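Local coordinates for protein Non-ribosomal peptide synthetase (Streptomyces halstedii, PDB 3WV4) that belongs to the AMP-binding enzyme family of the ANL superfamily, as the N-terminal fragment of a non-ribosomal peptide synthetase, at residues Leu229-Glu234 with Ala282-Ile287; Ser244-Leu249 with Gly341-Lys346; Ala326-Ser329 with Gln335-Arg338; Ser349-His354 with Pro360-Leu365. All blocks are in the same frame, centred on the assembly; numbering follows the deposited sequence.

Contact 1: residues Leu229-Glu234 with Ala282-Ile287; sequences LGYHAE and ATMMPI
A Met-aromatic contact between Met-284 and Tyr-231 joins the loop after helix 215-229 to strand 284-287. The methyl of Met-284 does the touching: CE lies over the centre of one ring face, 3.5 Å from the Tyr-231 centroid and 5° off the normal, a nearly ideal CH-pi position. CE is thus almost equally far from all the ring carbons of Tyr-231, and the nearest, CE1, is at 3.7 Å. The sulfur stands farther back, with SD 4.8 Å from the same centroid, above the face but not against it. Two successive bends in the methionine chain, chi2 -80° and chi3 -77°, fold the methyl back over the ring. The root of the chain meets the ring nearer its rim, CB of Met-284 being 3.8 Å from CE2 of Tyr-231. Within 229-234, CD1 of Leu-229 meets the edge of the ring in its plane. No hydrogen bond links the two segments, so the contact is held by dispersion and the weak polarity of the methyl. Gly-230, with positive phi, ends the helix, and Asn-226 OD1 takes the N-H of Tyr-231. The tyrosine also packs on Lys-251 and Ile-254 of helix 246-258 and on Val-237 of strand 236-239. Met-284 in turn bonds through its backbone to Ile-236 and Phe-238, and its side chain touches Met-311 of strand 311-314.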
# COMPACT_ATOMS: atom_id res chain seq x y z
N LEU A 229 12.21 8.38 -2.08
CA LEU A 229 11.43 9.37 -1.38
C LEU A 229 12.01 9.78 -0.05
O LEU A 229 11.84 10.90 0.37
CB LEU A 229 10.01 8.84 -1.11
CG LEU A 229 9.11 8.60 -2.33
CD1 LEU A 229 7.67 8.18 -1.92
CD2 LEU A 229 9.09 9.83 -3.24
N GLY A 230 12.68 8.86 0.64
CA GLY A 230 13.48 9.20 1.84
C GLY A 230 12.65 9.48 3.05
O GLY A 230 12.87 10.47 3.71
N TYR A 231 11.62 8.67 3.32
CA TYR A 231 10.94 8.79 4.62
C TYR A 231 11.97 8.46 5.69
O TYR A 231 12.88 7.72 5.43
CB TYR A 231 9.77 7.82 4.79
CG TYR A 231 8.49 8.13 4.04
CD1 TYR A 231 8.45 7.97 2.66
CD2 TYR A 231 7.29 8.44 4.67
CE1 TYR A 231 7.30 8.15 1.94
CE2 TYR A 231 6.10 8.65 3.92
CZ TYR A 231 6.11 8.47 2.55
OH TYR A 231 4.96 8.70 1.69
N HIS A 232 11.83 9.05 6.86
CA HIS A 232 12.74 8.76 7.98
C HIS A 232 11.96 8.76 9.30
O HIS A 232 10.76 9.08 9.34
CB HIS A 232 13.94 9.69 8.00
CG HIS A 232 13.58 11.13 8.05
ND1 HIS A 232 13.21 11.76 9.22
CD2 HIS A 232 13.53 12.08 7.08
CE1 HIS A 232 12.95 13.04 8.97
NE2 HIS A 232 13.13 13.25 7.67
N ALA A 233 12.65 8.37 10.36
CA ALA A 233 12.02 8.06 11.63
C ALA A 233 11.29 9.22 12.27
O ALA A 233 10.39 9.02 13.02
CB ALA A 233 13.05 7.47 12.62
N GLU A 234 11.74 10.44 12.02
CA GLU A 234 11.05 11.59 12.51
C GLU A 234 9.89 12.08 11.60
O GLU A 234 9.32 13.08 11.90
CB GLU A 234 12.08 12.69 12.77
CG GLU A 234 12.96 12.32 14.00
CD GLU A 234 14.02 13.34 14.38
OE1 GLU A 234 14.88 13.70 13.53
OE2 GLU A 234 14.01 13.77 15.57
N ALA A 282 2.13 16.85 10.72
CA ALA A 282 2.32 16.06 9.47
C ALA A 282 3.52 16.58 8.65
O ALA A 282 3.58 17.74 8.36
CB ALA A 282 1.08 16.13 8.61
N THR A 283 4.39 15.68 8.22
CA THR A 283 5.46 16.02 7.33
C THR A 283 5.31 15.46 5.93
O THR A 283 5.80 16.09 4.98
CB THR A 283 6.81 15.58 7.89
OG1 THR A 283 6.80 14.16 8.08
CG2 THR A 283 7.06 16.26 9.28
N MET A 284 4.70 14.30 5.78
CA MET A 284 4.55 13.66 4.47
C MET A 284 3.09 13.36 4.25
O MET A 284 2.43 12.94 5.17
CB MET A 284 5.29 12.34 4.42
CG MET A 284 6.72 12.38 4.94
SD MET A 284 7.88 13.01 3.73
CE MET A 284 8.09 11.65 2.62
N MET A 285 2.58 13.61 3.05
CA MET A 285 1.17 13.44 2.75
C MET A 285 0.99 12.83 1.40
O MET A 285 1.22 13.51 0.38
CB MET A 285 0.45 14.77 2.76
CG MET A 285 -1.05 14.65 2.63
SD MET A 285 -1.96 16.21 2.65
CE MET A 285 -3.60 15.48 2.49
N PRO A 286 0.59 11.59 1.35
CA PRO A 286 0.28 11.09 -0.00
C PRO A 286 -1.02 11.73 -0.46
O PRO A 286 -1.91 11.94 0.37
CB PRO A 286 0.16 9.55 0.19
CG PRO A 286 -0.01 9.35 1.66
CD PRO A 286 0.65 10.51 2.36
N ILE A 287 -1.12 12.05 -1.74
CA ILE A 287 -2.33 12.67 -2.27
C ILE A 287 -2.75 12.06 -3.61
O ILE A 287 -2.00 11.31 -4.24
CB ILE A 287 -2.11 14.19 -2.53
CG1 ILE A 287 -0.93 14.37 -3.50
CG2 ILE A 287 -1.87 14.94 -1.24
CD1 ILE A 287 -0.89 15.74 -4.13

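Contact 2: residues Ser244-Leu249 with Gly341-Lys346; sequences SWDFGL and GQTECK
Lys-346 reaches across to the start of helix 246-258 and donates an N-H from its ammonium to the backbone O of Asp-246, NZ lying 3.0 Å from that O. The donor comes in above the carbonyl plane, 60° out of it. The lysine gets there with CG anti to its backbone N (chi1 178°) and a single bend at chi2, after which the chain runs straight to NZ. Ala-221 and Ile-225 of helix 215-229 pack against it. Asp-246 places CG between its own N and carbonyl carbon (chi1 67°), which turns the carboxylate toward 341-346. It makes no salt bridge: OD1 stays 4.3 Å from NZ of Lys-346. Water joins the two sides instead. One water gives a hydrogen to OD2 of Asp-246 at 2.8 Å and another to O of Lys-346. A second water donates to the same OD2 at 2.7 Å and to O of Thr-343. A third accepts from NZ of Lys-346 at 2.9 Å and bonds only weakly to OD1. Thr-343 OG1 lies 3.5 Å from Asp-246 OD2, the two side chains crossing at a slant, with no hydrogen bond counted between them. Trp-245 is the N-cap of the helix. Gly-341 to Glu-344 (GQTE) fit the GxTE part of the core motif, often called A5, of AMP-binding domains of non-ribosomal peptide synthetases, whose short 3-10 turn here faces the helix start across ordered water.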
# COMPACT_ATOMS: atom_id res chain seq x y z
N SER A 244 -6.50 -0.44 2.66
CA SER A 244 -6.98 -1.55 1.81
C SER A 244 -6.68 -1.35 0.32
O SER A 244 -6.94 -2.22 -0.49
CB SER A 244 -8.51 -1.62 1.90
OG SER A 244 -8.93 -1.68 3.26
N TRP A 245 -6.22 -0.16 -0.03
CA TRP A 245 -5.73 0.16 -1.34
C TRP A 245 -4.19 0.08 -1.17
O TRP A 245 -3.63 0.40 -0.11
CB TRP A 245 -6.29 1.55 -1.69
CG TRP A 245 -5.70 2.29 -2.87
CD1 TRP A 245 -4.94 1.77 -3.90
CD2 TRP A 245 -5.87 3.68 -3.17
NE1 TRP A 245 -4.60 2.76 -4.79
CE2 TRP A 245 -5.16 3.94 -4.38
CE3 TRP A 245 -6.55 4.74 -2.54
CZ2 TRP A 245 -5.11 5.21 -4.97
CZ3 TRP A 245 -6.50 6.00 -3.12
CH2 TRP A 245 -5.78 6.22 -4.33
N ASP A 246 -3.50 -0.46 -2.15
CA ASP A 246 -2.07 -0.62 -2.02
C ASP A 246 -1.33 0.73 -1.75
O ASP A 246 -0.22 0.77 -1.20
CB ASP A 246 -1.49 -1.41 -3.22
CG ASP A 246 -1.56 -0.69 -4.54
OD1 ASP A 246 -2.12 0.44 -4.59
OD2 ASP A 246 -1.05 -1.26 -5.54
N PHE A 247 -1.98 1.85 -2.08
CA PHE A 247 -1.38 3.14 -1.83
C PHE A 247 -1.21 3.33 -0.33
O PHE A 247 -0.10 3.48 0.14
CB PHE A 247 -2.22 4.27 -2.49
CG PHE A 247 -1.51 5.61 -2.58
CD1 PHE A 247 -0.11 5.72 -2.41
CD2 PHE A 247 -2.22 6.76 -2.87
CE1 PHE A 247 0.53 6.94 -2.50
CE2 PHE A 247 -1.57 7.99 -3.00
CZ PHE A 247 -0.21 8.08 -2.80
N GLY A 248 -2.30 3.21 0.42
CA GLY A 248 -2.21 3.30 1.88
C GLY A 248 -1.45 2.15 2.54
O GLY A 248 -0.75 2.34 3.53
N LEU A 249 -1.59 0.96 2.00
CA LEU A 249 -0.88 -0.18 2.55
C LEU A 249 0.64 0.05 2.64
O LEU A 249 1.28 -0.33 3.61
CB LEU A 249 -1.16 -1.43 1.69
CG LEU A 249 -1.37 -2.85 2.27
CD1 LEU A 249 -0.55 -3.92 1.56
CD2 LEU A 249 -1.23 -2.95 3.78
N GLY A 341 2.71 4.07 -11.61
CA GLY A 341 2.77 2.66 -11.32
C GLY A 341 1.51 1.92 -11.67
O GLY A 341 0.52 2.54 -12.06
N GLN A 342 1.54 0.60 -11.48
CA GLN A 342 0.36 -0.27 -11.57
C GLN A 342 0.46 -1.19 -10.40
O GLN A 342 1.56 -1.51 -9.97
CB GLN A 342 0.43 -1.19 -12.82
CG GLN A 342 0.08 -0.53 -14.14
CD GLN A 342 0.10 -1.50 -15.33
OE1 GLN A 342 0.57 -2.64 -15.26
NE2 GLN A 342 -0.47 -1.07 -16.40
N THR A 343 -0.68 -1.76 -10.02
CA THR A 343 -0.75 -2.76 -8.99
C THR A 343 0.09 -4.01 -9.26
O THR A 343 0.76 -4.53 -8.34
CB THR A 343 -2.21 -3.15 -8.75
OG1 THR A 343 -2.97 -1.99 -8.43
CG2 THR A 343 -2.30 -4.08 -7.59
N GLU A 344 0.22 -4.36 -10.54
CA GLU A 344 0.98 -5.53 -10.97
C GLU A 344 2.45 -5.54 -10.57
O GLU A 344 3.10 -6.63 -10.47
CB GLU A 344 0.84 -5.68 -12.51
CG GLU A 344 -0.50 -6.23 -13.00
CD GLU A 344 -1.65 -5.21 -13.04
OE1 GLU A 344 -1.59 -4.08 -12.50
OE2 GLU A 344 -2.70 -5.59 -13.58
N CYS A 345 3.00 -4.37 -10.25
CA CYS A 345 4.36 -4.31 -9.67
C CYS A 345 4.55 -3.21 -8.60
O CYS A 345 5.64 -2.74 -8.34
CB CYS A 345 5.34 -4.10 -10.81
SG CYS A 345 5.23 -2.53 -11.62
N LYS A 346 3.45 -2.81 -7.99
CA LYS A 346 3.34 -1.67 -7.07
C LYS A 346 3.60 -0.35 -7.70
O LYS A 346 2.72 0.53 -7.65
CB LYS A 346 4.18 -1.85 -5.82
CG LYS A 346 4.14 -0.69 -4.87
CD LYS A 346 2.78 -0.04 -4.59
CE LYS A 346 2.96 1.17 -3.64
NZ LYS A 346 1.70 1.85 -3.18
O HOH W 1 -0.02 0.48 -7.49
O HOH W 2 0.73 -3.33 -5.59
O HOH W 3 0.38 2.44 -5.66

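Contact 3: residues Ala326-Ser329 with Gln335-Arg338; sequences ALRS and QVVR
OE1 of Glu-356 is gripped from both segments: NH2 of Arg-328 holds it in a salt bridge, and the backbone N of Val-336 gives it a hydrogen bond. One carboxylate oxygen thus ties helix 321-330 to the start of strand 335-340, although no hydrogen bond passes directly between 326-329 and 335-338. Arg-328 is straight from CG to NE (chi2 176°, chi3 -177°), a shape that carries the guanidinium out over the start of the strand. There NH2 of Arg-328 is 4.2 Å from CB of Val-336 and 4.1 Å from its carbonyl O, the group lying obliquely to that oxygen, so these are packing distances. Arg-338 sends its own guanidinium to the same side, but NH1 remains 5.7 Å from NH2 of Arg-328. Glu-356 would partly offset the like charges, and Arg-338 NH2 is itself bonded to Ser-362 O. The apolar half of the contact is made by Leu-327: its CD1 meets CG2 of Val-336 at 4.1 Å, the two side chains crossing at about a right angle. Leu-327 and Val-336 are both buried and face each other. This is the packing of helix on returning strand in the beta-alpha-beta unit 311-314, 321-330, 335-340. Leu-327 also rests on Phe-312 of the first strand and on Thr-296 of helix 289-300, while the backbone of Gln-335 bonds to Arg-310 and Phe-312.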
# COMPACT_ATOMS: atom_id res chain seq x y z
N ALA A 326 -0.38 25.79 -6.73
CA ALA A 326 -1.13 26.21 -5.56
C ALA A 326 -0.56 25.56 -4.30
O ALA A 326 -0.53 26.16 -3.24
CB ALA A 326 -2.56 25.84 -5.74
N LEU A 327 -0.11 24.31 -4.43
CA LEU A 327 0.42 23.60 -3.31
C LEU A 327 1.74 24.24 -2.91
O LEU A 327 2.03 24.36 -1.73
CB LEU A 327 0.71 22.16 -3.66
CG LEU A 327 -0.43 21.15 -3.64
CD1 LEU A 327 0.13 19.88 -4.27
CD2 LEU A 327 -1.04 20.91 -2.26
N ARG A 328 2.54 24.60 -3.91
CA ARG A 328 3.85 25.15 -3.63
C ARG A 328 3.74 26.52 -2.98
O ARG A 328 4.52 26.86 -2.09
CB ARG A 328 4.69 25.21 -4.88
CG ARG A 328 5.34 23.89 -5.20
CD ARG A 328 6.09 23.97 -6.51
NE ARG A 328 6.65 22.66 -6.82
CZ ARG A 328 6.73 22.15 -8.05
NH1 ARG A 328 6.27 22.83 -9.08
NH2 ARG A 328 7.29 20.95 -8.26
N SER A 329 2.72 27.26 -3.41
CA SER A 329 2.45 28.56 -2.86
C SER A 329 1.99 28.47 -1.38
O SER A 329 2.45 29.23 -0.55
CB SER A 329 1.42 29.26 -3.75
OG SER A 329 1.14 30.56 -3.31
N GLN A 335 7.88 19.46 -1.30
CA GLN A 335 8.17 18.98 -2.66
C GLN A 335 6.99 18.21 -3.19
O GLN A 335 6.30 17.58 -2.41
CB GLN A 335 9.41 18.09 -2.63
CG GLN A 335 10.64 18.90 -2.26
CD GLN A 335 11.85 18.06 -1.97
OE1 GLN A 335 11.85 17.16 -1.10
NE2 GLN A 335 12.94 18.43 -2.59
N VAL A 336 6.71 18.33 -4.48
CA VAL A 336 5.53 17.72 -5.09
C VAL A 336 6.00 16.71 -6.09
O VAL A 336 6.61 17.03 -7.12
CB VAL A 336 4.69 18.77 -5.79
CG1 VAL A 336 3.52 18.09 -6.50
CG2 VAL A 336 4.20 19.80 -4.81
N VAL A 337 5.83 15.45 -5.73
CA VAL A 337 6.58 14.36 -6.32
C VAL A 337 5.70 13.52 -7.23
O VAL A 337 4.69 13.00 -6.76
CB VAL A 337 7.18 13.47 -5.23
CG1 VAL A 337 7.85 12.28 -5.85
CG2 VAL A 337 8.13 14.29 -4.35
N ARG A 338 6.08 13.40 -8.51
CA ARG A 338 5.30 12.62 -9.42
C ARG A 338 5.74 11.20 -9.42
O ARG A 338 6.93 10.89 -9.30
CB ARG A 338 5.36 13.21 -10.84
CG ARG A 338 4.66 14.60 -11.02
CD ARG A 338 5.68 15.73 -11.32
NE ARG A 338 6.42 15.53 -12.54
CZ ARG A 338 7.59 16.08 -12.88
NH1 ARG A 338 8.31 16.86 -12.09
NH2 ARG A 338 8.05 15.82 -14.10

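Contact 4: residues Ser349-His354 with Pro360-Leu365; sequences SIMPPH and PDSVGL
Met-351 reaches over Gly-364 toward Ser-362. Its CB is 4.0 Å from CA of Gly-364; CG, anti to the backbone N (chi1 -171°), carries the chain onward to bends at chi2 and chi3. SD comes to 3.8 Å from the same Gly-364 CA. The tip, CE, presses on CB of Ser-362 at 3.5 Å, a tight carbon pair, and lies beside OG as well. Gly-364, with no side chain, brings its CA to 3.6 Å from that of Met-351. Beyond it Ile-350 and Leu-365 form an antiparallel hydrogen-bonded pair. N of Ile-350 meets O of Leu-365 at 2.9 Å, and N of Leu-365 meets O of Ile-350 at 2.8 Å. CD1 of Leu-365 packs on CG of Pro-352 at 3.8 Å, the leucine lying crosswise to the proline ring. Ser-362 OG accepts from the N of Gly-364 in an ST turn and also bonds to Leu-437 O. Backbone bonds therefore fix the register of this beta hairpin at one pair, while the methionine and the proline add apolar contacts, where a bare glycine lets the chains come close.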
# COMPACT_ATOMS: atom_id res chain seq x y z
N SER A 349 7.80 4.13 -11.72
CA SER A 349 8.73 5.23 -11.82
C SER A 349 8.39 6.25 -10.79
O SER A 349 7.20 6.38 -10.36
CB SER A 349 8.67 5.90 -13.19
OG SER A 349 7.40 6.58 -13.37
N ILE A 350 9.43 6.95 -10.35
CA ILE A 350 9.31 8.09 -9.45
C ILE A 350 10.25 9.20 -9.91
O ILE A 350 11.34 8.92 -10.30
CB ILE A 350 9.67 7.71 -7.98
CG1 ILE A 350 8.73 6.66 -7.46
CG2 ILE A 350 9.64 8.96 -7.10
CD1 ILE A 350 9.07 6.23 -6.02
N MET A 351 9.76 10.43 -9.94
CA MET A 351 10.57 11.56 -10.22
C MET A 351 11.25 11.91 -8.93
O MET A 351 10.61 12.20 -7.92
CB MET A 351 9.76 12.76 -10.64
CG MET A 351 10.63 13.91 -11.15
SD MET A 351 11.66 13.43 -12.61
CE MET A 351 10.69 13.93 -13.97
N PRO A 352 12.58 11.96 -8.97
CA PRO A 352 13.23 12.30 -7.72
C PRO A 352 12.85 13.68 -7.20
O PRO A 352 12.84 14.62 -7.99
CB PRO A 352 14.73 12.26 -8.09
CG PRO A 352 14.83 11.26 -9.17
CD PRO A 352 13.51 11.37 -9.96
N PRO A 353 12.62 13.83 -5.87
CA PRO A 353 12.18 15.08 -5.26
C PRO A 353 12.99 16.27 -5.65
O PRO A 353 12.40 17.35 -5.95
CB PRO A 353 12.31 14.81 -3.76
CG PRO A 353 11.90 13.42 -3.66
CD PRO A 353 12.47 12.72 -4.92
N HIS A 354 14.32 16.13 -5.64
CA HIS A 354 15.19 17.22 -6.02
C HIS A 354 14.93 17.65 -7.48
O HIS A 354 15.35 18.76 -7.84
CB HIS A 354 16.71 16.93 -5.68
CG HIS A 354 17.42 16.03 -6.66
ND1 HIS A 354 17.25 14.67 -6.68
CD2 HIS A 354 18.31 16.31 -7.65
CE1 HIS A 354 17.95 14.14 -7.66
NE2 HIS A 354 18.62 15.11 -8.26
N PRO A 360 8.75 18.55 -16.94
CA PRO A 360 7.29 18.50 -16.65
C PRO A 360 6.49 17.32 -17.20
O PRO A 360 5.59 16.86 -16.55
CB PRO A 360 6.75 19.83 -17.21
CG PRO A 360 7.83 20.37 -18.11
CD PRO A 360 9.14 19.84 -17.52
N ASP A 361 6.82 16.79 -18.36
CA ASP A 361 6.00 15.69 -18.93
C ASP A 361 6.35 14.29 -18.49
O ASP A 361 5.73 13.31 -18.98
CB ASP A 361 6.11 15.72 -20.47
CG ASP A 361 5.37 16.88 -21.06
OD1 ASP A 361 4.34 17.30 -20.46
OD2 ASP A 361 5.81 17.36 -22.13
N SER A 362 7.42 14.17 -17.69
CA SER A 362 7.91 12.88 -17.28
C SER A 362 7.19 12.43 -16.02
O SER A 362 6.82 13.24 -15.19
CB SER A 362 9.47 12.93 -17.05
OG SER A 362 9.94 11.69 -16.55
N VAL A 363 7.09 11.13 -15.86
CA VAL A 363 6.69 10.49 -14.62
C VAL A 363 7.90 9.85 -13.87
O VAL A 363 7.76 8.91 -13.06
CB VAL A 363 5.61 9.41 -14.84
CG1 VAL A 363 4.29 10.07 -15.21
CG2 VAL A 363 6.03 8.37 -15.88
N GLY A 364 9.08 10.32 -14.20
CA GLY A 364 10.29 9.98 -13.42
C GLY A 364 11.11 8.84 -13.92
O GLY A 364 11.02 8.40 -15.11
N LEU A 365 11.95 8.33 -13.02
CA LEU A 365 12.95 7.31 -13.35
C LEU A 365 12.46 6.01 -12.79
O LEU A 365 11.72 6.03 -11.85
CB LEU A 365 14.27 7.68 -12.71
CG LEU A 365 14.94 8.91 -13.27
CD1 LEU A 365 16.02 9.42 -12.33
CD2 LEU A 365 15.54 8.57 -14.63

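How the contacts relate
Contact 2 lies nearest the middle of the fold, its centre about 5 Å from the centre of the chain, yet is only partly buried and depends on water and charge. Contacts 1, 3 and 4 are farther out but buried, and all reach the same mixed sheet. Contact 1 is purely apolar across its segments, contact 3 adds a carboxylate from outside both segments, shared by helix and strand, and contact 4 is the one with strand-to-strand bonds. Contacts 3 and 4 are joined directly, since strands 335-340 and 349-350 are neighbours: Arg-338 O lies 2.9 Å from Met-351 N. Phe-247 of contact 2 packs on Pro-286 of contact 1, and Leu-229 touches both Val-337 and Ile-350.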